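Local structure of glideosome-associated protein 50 (Plasmodium falciparum 3D7, 3TGH) at residues Ala56-Asn59 / Leu60-Val64; Asn88-Ala91 / Gln92-Lys95. The protein forms part of the glideosome, the inner-membrane-complex assembly used in parasite gliding and host-cell invasion, and may help to assemble and fasten it there. One frame throughout, in Å; residues are numbered along the deposited sequence. Where two conformers were deposited one is given.

Contact 1 of 2, residues Ala56-Asn59 / Leu60-Val64; sequences AWKN and LYEDV
Lys58 NZ meets Asp63 OD2 at 2.8 Å on the syn lone pair of that oxygen, closing a salt bridge. A water bridges Asp63 OD2 and Asn59 OD1, two side chains four residues apart; it lies 3.2 Å from Asn59 OD1, while its leg to Asp63 OD2 is unusually short at 2.5 Å and to be read with caution. Lys58 reaches the carboxylate with CG anti to the backbone N (chi1 -170°) and a long straight chain that bends only at its last torsion; its CG lies 3.5 Å from Asp63 OD2. Beneath this surface pair the helix widens into a pi-type turn. Glu62 N donates to Trp57 O at 3.0 Å, almost straight at 176°, and Asp63 N to Lys58 O at 2.8 Å, both in the carbonyl plane. Ala56 O still takes the i+4 bond from Leu60 N. Glu62, extended beyond CG, runs back along Lys58, its OE1 3.8 Å from Lys58 CG, while its own CG lies 3.4 Å from Trp57 O.

Helix 56-62 lies in the crossover of the beta-alpha-beta unit between strands 37-40 and 75-78. Its buried side sends the Tyr61 ring edge-to-face onto Phe76 and Trp121, with Tyr61 OH bonded to Pro119 O, while Val64 packs against helix 17-32.

Contact 2 of 2, residues Asn88-Ala91 / Gln92-Lys95; sequences NYNA and QLLK
This is the capped N-terminal end of a short alpha-helix, residues 89-97, which lies within the calcineurin-like phosphoesterase part of the chain and follows closely on helix 82-85. Asn88 is the N-cap. Its OD1 accepts from Ala91 N at 3.1 Å, the donor standing 51° out of the carbonyl plane and so not on a lone pair. CG is anti to the backbone N (chi1 -165°), which carries the amide forward to meet that N-H; the other end of the amide is held as well, with ND2 donating to Lys50 O. The first bonds after the cap are weak, the next two regular: Tyr89 O receives weak bonds from both Gln92 N and Leu93 N, whereas Leu94 N to Asn90 O at 2.9 Å and Lys95 N to Ala91 O at 3.0 Å are normal helical bonds.

Gln92 is buried, and both ends of its amide are satisfied: OE1 accepts from Asn44 ND2 and NE2 donates to Asp84 OD1, linking this helix to the loop after strand 37-40 and to helix 82-85. Tyr89 projects away from the following turn, its OH bonded to Val332 O and its ring meeting Trp85 with the planes about 35° apart. Lys95 CG, set beside its own backbone N, lies 3.4 Å from Ala91 O, and the end of the chain leads away from there. The Asn90 side chain crosses those of Leu93 and Leu94 obliquely. Its OD1 is 3.4 Å from Leu94 CD1 in one of the two conformers of that leucine, and its ND2 lies 3.9 Å from Leu93 CD2.

Contacts 1 and 2 are both short helical stretches, partly buried and away from the annotated metal sites, but they belong to different helices, and the centres of the contacts lie about 15 Å apart. Residues 56-64 take in helix 56-62, with a widened turn in its second half and a charged, water-bridged surface pair; residues 88-95 begin a helix, with a neutral asparagine cap and a buried glutamine. The two meet at the Trp57 indole, whose CZ2 lies 3.6 Å from Lys95 CG and whose CH2 is 3.9 Å from Gln92 CG, with a cation-pi interaction to Lys95. Trp121 serves both, stacking edge-to-face with Trp57 and donating through NE1 to Gln92 O.

Contact 1 of 2, residues Ala56-Asn59 / Leu60-Val64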
ATOM      1  N   ALA A  56      22.404  -1.632  -1.777  1.00 30.24           N
ATOM      2  CA  ALA A  56      21.223  -1.483  -0.924  1.00 30.25           C
ATOM      3  C   ALA A  56      20.094  -2.469  -1.251  1.00 29.60           C
ATOM      4  O   ALA A  56      19.364  -2.881  -0.351  1.00 29.23           O
ATOM      5  CB  ALA A  56      20.710  -0.044  -0.974  1.00 29.78           C
ATOM      6  N   TRP A  57      19.949  -2.861  -2.519  1.00 28.23           N
ATOM      7  CA  TRP A  57      18.940  -3.873  -2.879  1.00 28.70           C
ATOM      8  C   TRP A  57      19.175  -5.173  -2.107  1.00 29.98           C
ATOM      9  O   TRP A  57      18.249  -5.757  -1.544  1.00 29.05           O
ATOM     10  CB  TRP A  57      18.941  -4.170  -4.382  1.00 27.09           C
ATOM     11  CG  TRP A  57      18.395  -3.076  -5.243  1.00 23.80           C
ATOM     12  CD1 TRP A  57      19.109  -2.214  -6.028  1.00 24.50           C
ATOM     13  CD2 TRP A  57      17.015  -2.739  -5.436  1.00 22.66           C
ATOM     14  NE1 TRP A  57      18.267  -1.362  -6.691  1.00 27.21           N
ATOM     15  CE2 TRP A  57      16.972  -1.664  -6.352  1.00 23.39           C
ATOM     16  CE3 TRP A  57      15.813  -3.240  -4.924  1.00 23.14           C
ATOM     17  CZ2 TRP A  57      15.771  -1.072  -6.758  1.00 24.42           C
ATOM     18  CZ3 TRP A  57      14.621  -2.662  -5.338  1.00 23.93           C
ATOM     19  CH2 TRP A  57      14.610  -1.596  -6.252  1.00 23.29           C
ATOM     20  N   LYS A  58      20.423  -5.624  -2.093  1.00 31.61           N
ATOM     21  CA  LYS A  58      20.788  -6.835  -1.371  1.00 33.00           C
ATOM     22  C   LYS A  58      20.758  -6.627   0.144  1.00 32.98           C
ATOM     23  O   LYS A  58      20.174  -7.434   0.881  1.00 33.30           O
ATOM     24  CB  LYS A  58      22.170  -7.320  -1.805  1.00 36.00           C
ATOM     25  CG  LYS A  58      22.526  -8.697  -1.274  1.00 40.56           C
ATOM     26  CD  LYS A  58      23.817  -9.214  -1.886  1.00 46.47           C
ATOM     27  CE  LYS A  58      24.117 -10.633  -1.423  1.00 50.51           C
ATOM     28  NZ  LYS A  58      24.416 -10.702   0.033  1.00 50.10           N
ATOM     29  N   ASN A  59      21.377  -5.540   0.597  1.00 31.99           N
ATOM     30  CA  ASN A  59      21.577  -5.296   2.031  1.00 35.11           C
ATOM     31  C   ASN A  59      20.314  -4.934   2.813  1.00 33.30           C
ATOM     32  O   ASN A  59      20.191  -5.316   3.976  1.00 32.80           O
ATOM     33  CB  ASN A  59      22.623  -4.196   2.248  1.00 37.00           C
ATOM     34  CG  ASN A  59      24.000  -4.592   1.752  1.00 42.23           C
ATOM     35  OD1 ASN A  59      24.379  -5.767   1.788  1.00 47.66           O
ATOM     36  ND2 ASN A  59      24.765  -3.609   1.299  1.00 45.40           N
ATOM     37  N   LEU A  60      19.389  -4.203   2.187  1.00 29.92           N
ATOM     38  CA  LEU A  60      18.186  -3.730   2.876  1.00 29.57           C
ATOM     39  C   LEU A  60      16.905  -4.479   2.521  1.00 28.97           C
ATOM     40  O   LEU A  60      15.911  -4.329   3.219  1.00 29.15           O
ATOM     41  CB  LEU A  60      17.979  -2.231   2.631  1.00 29.02           C
ATOM     42  CG  LEU A  60      19.118  -1.305   3.066  1.00 31.69           C
ATOM     43  CD1 LEU A  60      18.790   0.152   2.737  1.00 32.12           C
ATOM     44  CD2 LEU A  60      19.407  -1.472   4.555  1.00 35.98           C
ATOM     45  N   TYR A  61      16.913  -5.271   1.447  1.00 27.54           N
ATOM     46  CA  TYR A  61      15.709  -5.979   1.021  1.00 28.30           C
ATOM     47  C   TYR A  61      15.965  -7.474   0.938  1.00 29.01           C
ATOM     48  O   TYR A  61      15.410  -8.242   1.724  1.00 29.83           O
ATOM     49  CB  TYR A  61      15.209  -5.435  -0.317  1.00 26.86           C
ATOM     50  CG  TYR A  61      13.980  -6.124  -0.882  1.00 25.16           C
ATOM     51  CD1 TYR A  61      12.709  -5.817  -0.413  1.00 24.63           C
ATOM     52  CD2 TYR A  61      14.090  -7.069  -1.905  1.00 26.87           C
ATOM     53  CE1 TYR A  61      11.571  -6.434  -0.944  1.00 24.35           C
ATOM     54  CE2 TYR A  61      12.957  -7.696  -2.435  1.00 25.91           C
ATOM     55  CZ  TYR A  61      11.700  -7.366  -1.940  1.00 28.13           C
ATOM     56  OH  TYR A  61      10.570  -7.952  -2.452  1.00 30.04           O
ATOM     57  N   GLU A  62      16.822  -7.879   0.005  1.00 28.82           N
ATOM     58  CA  GLU A  62      17.040  -9.297  -0.278  1.00 32.08           C
ATOM     59  C   GLU A  62      17.526 -10.074   0.942  1.00 33.18           C
ATOM     60  O   GLU A  62      17.013 -11.151   1.232  1.00 34.28           O
ATOM     61  CB  GLU A  62      18.045  -9.490  -1.412  1.00 32.91           C
ATOM     62  CG  GLU A  62      17.621  -8.897  -2.750  1.00 34.62           C
ATOM     63  CD  GLU A  62      18.703  -9.032  -3.820  1.00 37.55           C
ATOM     64  OE1 GLU A  62      19.715  -9.725  -3.584  1.00 39.29           O
ATOM     65  OE2 GLU A  62      18.542  -8.436  -4.899  1.00 37.78           O
ATOM     66  N   ASP A  63      18.516  -9.535   1.649  1.00 32.65           N
ATOM     67  CA  ASP A  63      19.082 -10.232   2.810  1.00 35.01           C
ATOM     68  C   ASP A  63      18.251 -10.068   4.088  1.00 34.33           C
ATOM     69  O   ASP A  63      18.502 -10.757   5.073  1.00 35.46           O
ATOM     70  CB  ASP A  63      20.524  -9.780   3.068  1.00 35.81           C
ATOM     71  CG  ASP A  63      21.501 -10.301   2.023  1.00 42.44           C
ATOM     72  OD1 ASP A  63      21.109 -11.140   1.179  1.00 47.23           O
ATOM     73  OD2 ASP A  63      22.673  -9.880   2.055  1.00 45.45           O
ATOM     74  N   VAL A  64      17.277  -9.157   4.071  1.00 32.09           N
ATOM     75  CA  VAL A  64      16.452  -8.881   5.238  1.00 31.05           C
ATOM     76  C   VAL A  64      15.165  -9.705   5.213  1.00 30.98           C
ATOM     77  O   VAL A  64      14.732 -10.202   6.255  1.00 31.33           O
ATOM     78  CB  VAL A  64      16.106  -7.369   5.342  1.00 30.80           C
ATOM     79  CG1 VAL A  64      15.141  -7.095   6.503  1.00 28.29           C
ATOM     80  CG2 VAL A  64      17.375  -6.539   5.496  1.00 31.01           C
TER
HETATM   81  O   HOH W   1      23.241  -8.072   3.737  1.00 49.19           O

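Contact 2 of 2, residues Asn88-Ala91 / Gln92-Lys95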
ATOM      1  N   ASN A  88      17.392   7.354  -7.412  1.00 26.62           N
ATOM      2  CA  ASN A  88      17.175   6.778  -8.746  1.00 27.56           C
ATOM      3  C   ASN A  88      15.822   6.063  -8.770  1.00 26.19           C
ATOM      4  O   ASN A  88      15.728   4.841  -8.605  1.00 25.68           O
ATOM      5  CB  ASN A  88      18.332   5.833  -9.106  1.00 28.27           C
ATOM      6  CG  ASN A  88      18.381   5.491 -10.584  1.00 29.46           C
ATOM      7  OD1 ASN A  88      17.364   5.495 -11.269  1.00 27.16           O
ATOM      8  ND2 ASN A  88      19.581   5.199 -11.084  1.00 30.82           N
ATOM      9  N   TYR A  89      14.770   6.856  -8.942  1.00 24.84           N
ATOM     10  CA  TYR A  89      13.402   6.345  -8.957  1.00 22.36           C
ATOM     11  C   TYR A  89      13.172   5.364 -10.112  1.00 22.98           C
ATOM     12  O   TYR A  89      12.465   4.379  -9.949  1.00 23.72           O
ATOM     13  CB  TYR A  89      12.382   7.504  -9.007  1.00 24.47           C
ATOM     14  CG  TYR A  89      12.647   8.504 -10.109  1.00 22.41           C
ATOM     15  CD1 TYR A  89      13.404   9.661  -9.875  1.00 22.55           C
ATOM     16  CD2 TYR A  89      12.147   8.305 -11.379  1.00 24.93           C
ATOM     17  CE1 TYR A  89      13.644  10.569 -10.884  1.00 24.82           C
ATOM     18  CE2 TYR A  89      12.394   9.200 -12.401  1.00 25.56           C
ATOM     19  CZ  TYR A  89      13.141  10.335 -12.150  1.00 27.95           C
ATOM     20  OH  TYR A  89      13.381  11.227 -13.168  1.00 27.82           O
ATOM     21  N   ASN A  90      13.780   5.648 -11.262  1.00 23.78           N
ATOM     22  CA  ASN A  90      13.630   4.827 -12.464  1.00 24.75           C
ATOM     23  C   ASN A  90      14.161   3.406 -12.272  1.00 23.98           C
ATOM     24  O   ASN A  90      13.596   2.444 -12.804  1.00 23.21           O
ATOM     25  CB  ASN A  90      14.322   5.505 -13.652  1.00 25.78           C
ATOM     26  CG  ASN A  90      14.090   4.772 -14.954  1.00 31.24           C
ATOM     27  OD1 ASN A  90      15.021   4.213 -15.536  1.00 36.56           O
ATOM     28  ND2 ASN A  90      12.841   4.755 -15.413  1.00 25.98           N
ATOM     29  N   ALA A  91      15.233   3.270 -11.498  1.00 23.45           N
ATOM     30  CA  ALA A  91      15.769   1.965 -11.157  1.00 24.56           C
ATOM     31  C   ALA A  91      14.760   1.090 -10.424  1.00 24.71           C
ATOM     32  O   ALA A  91      14.694  -0.114 -10.661  1.00 25.55           O
ATOM     33  CB  ALA A  91      17.060   2.111 -10.325  1.00 25.23           C
ATOM     34  N   GLN A  92      13.964   1.687  -9.536  1.00 23.05           N
ATOM     35  CA  GLN A  92      12.948   0.924  -8.820  1.00 22.39           C
ATOM     36  C   GLN A  92      11.824   0.478  -9.751  1.00 23.12           C
ATOM     37  O   GLN A  92      11.258  -0.592  -9.569  1.00 24.58           O
ATOM     38  CB  GLN A  92      12.381   1.743  -7.664  1.00 22.21           C
ATOM     39  CG  GLN A  92      13.421   2.087  -6.635  1.00 21.66           C
ATOM     40  CD  GLN A  92      12.823   2.488  -5.307  1.00 22.42           C
ATOM     41  OE1 GLN A  92      11.879   1.861  -4.810  1.00 22.24           O
ATOM     42  NE2 GLN A  92      13.385   3.531  -4.706  1.00 20.28           N
ATOM     43  N   LEU A  93      11.510   1.309 -10.741  1.00 23.71           N
ATOM     44  CA  LEU A  93      10.538   0.969 -11.778  1.00 24.34           C
ATOM     45  C   LEU A  93      11.041  -0.195 -12.646  1.00 25.56           C
ATOM     46  O   LEU A  93      10.298  -1.157 -12.920  1.00 25.53           O
ATOM     47  CB  LEU A  93      10.242   2.209 -12.626  1.00 25.63           C
ATOM     48  CG  LEU A  93       9.235   2.061 -13.768  1.00 29.06           C
ATOM     49  CD1 LEU A  93       7.835   1.887 -13.212  1.00 34.10           C
ATOM     50  CD2 LEU A  93       9.305   3.259 -14.720  1.00 29.84           C
ATOM     51  N   LEU A  94      12.300  -0.128 -13.075  1.00 25.08           N
ATOM     52  CA  LEU A  94      12.850  -1.174 -13.932  0.71 26.44           C
ATOM     53  C   LEU A  94      12.926  -2.516 -13.201  1.00 28.21           C
ATOM     54  O   LEU A  94      12.673  -3.568 -13.797  1.00 30.08           O
ATOM     55  CB  LEU A  94      14.218  -0.767 -14.480  0.71 25.21           C
ATOM     56  CG  LEU A  94      14.191   0.382 -15.489  0.71 26.59           C
ATOM     57  CD1 LEU A  94      15.612   0.828 -15.810  0.71 32.04           C
ATOM     58  CD2 LEU A  94      13.424  -0.001 -16.764  0.71 29.69           C
ATOM     59  N   LYS A  95      13.259  -2.482 -11.915  1.00 27.10           N
ATOM     60  CA  LYS A  95      13.192  -3.688 -11.087  1.00 31.61           C
ATOM     61  C   LYS A  95      11.751  -4.198 -11.010  1.00 30.27           C
ATOM     62  O   LYS A  95      11.511  -5.405 -10.945  1.00 32.45           O
ATOM     63  CB  LYS A  95      13.698  -3.395  -9.673  1.00 31.10           C
ATOM     64  CG  LYS A  95      15.198  -3.304  -9.564  1.00 37.76           C
ATOM     65  CD  LYS A  95      15.809  -4.565  -8.995  1.00 38.96           C
ATOM     66  CE  LYS A  95      17.315  -4.426  -8.884  1.00 40.61           C
ATOM     67  NZ  LYS A  95      17.958  -5.641  -8.314  1.00 46.12           N
TER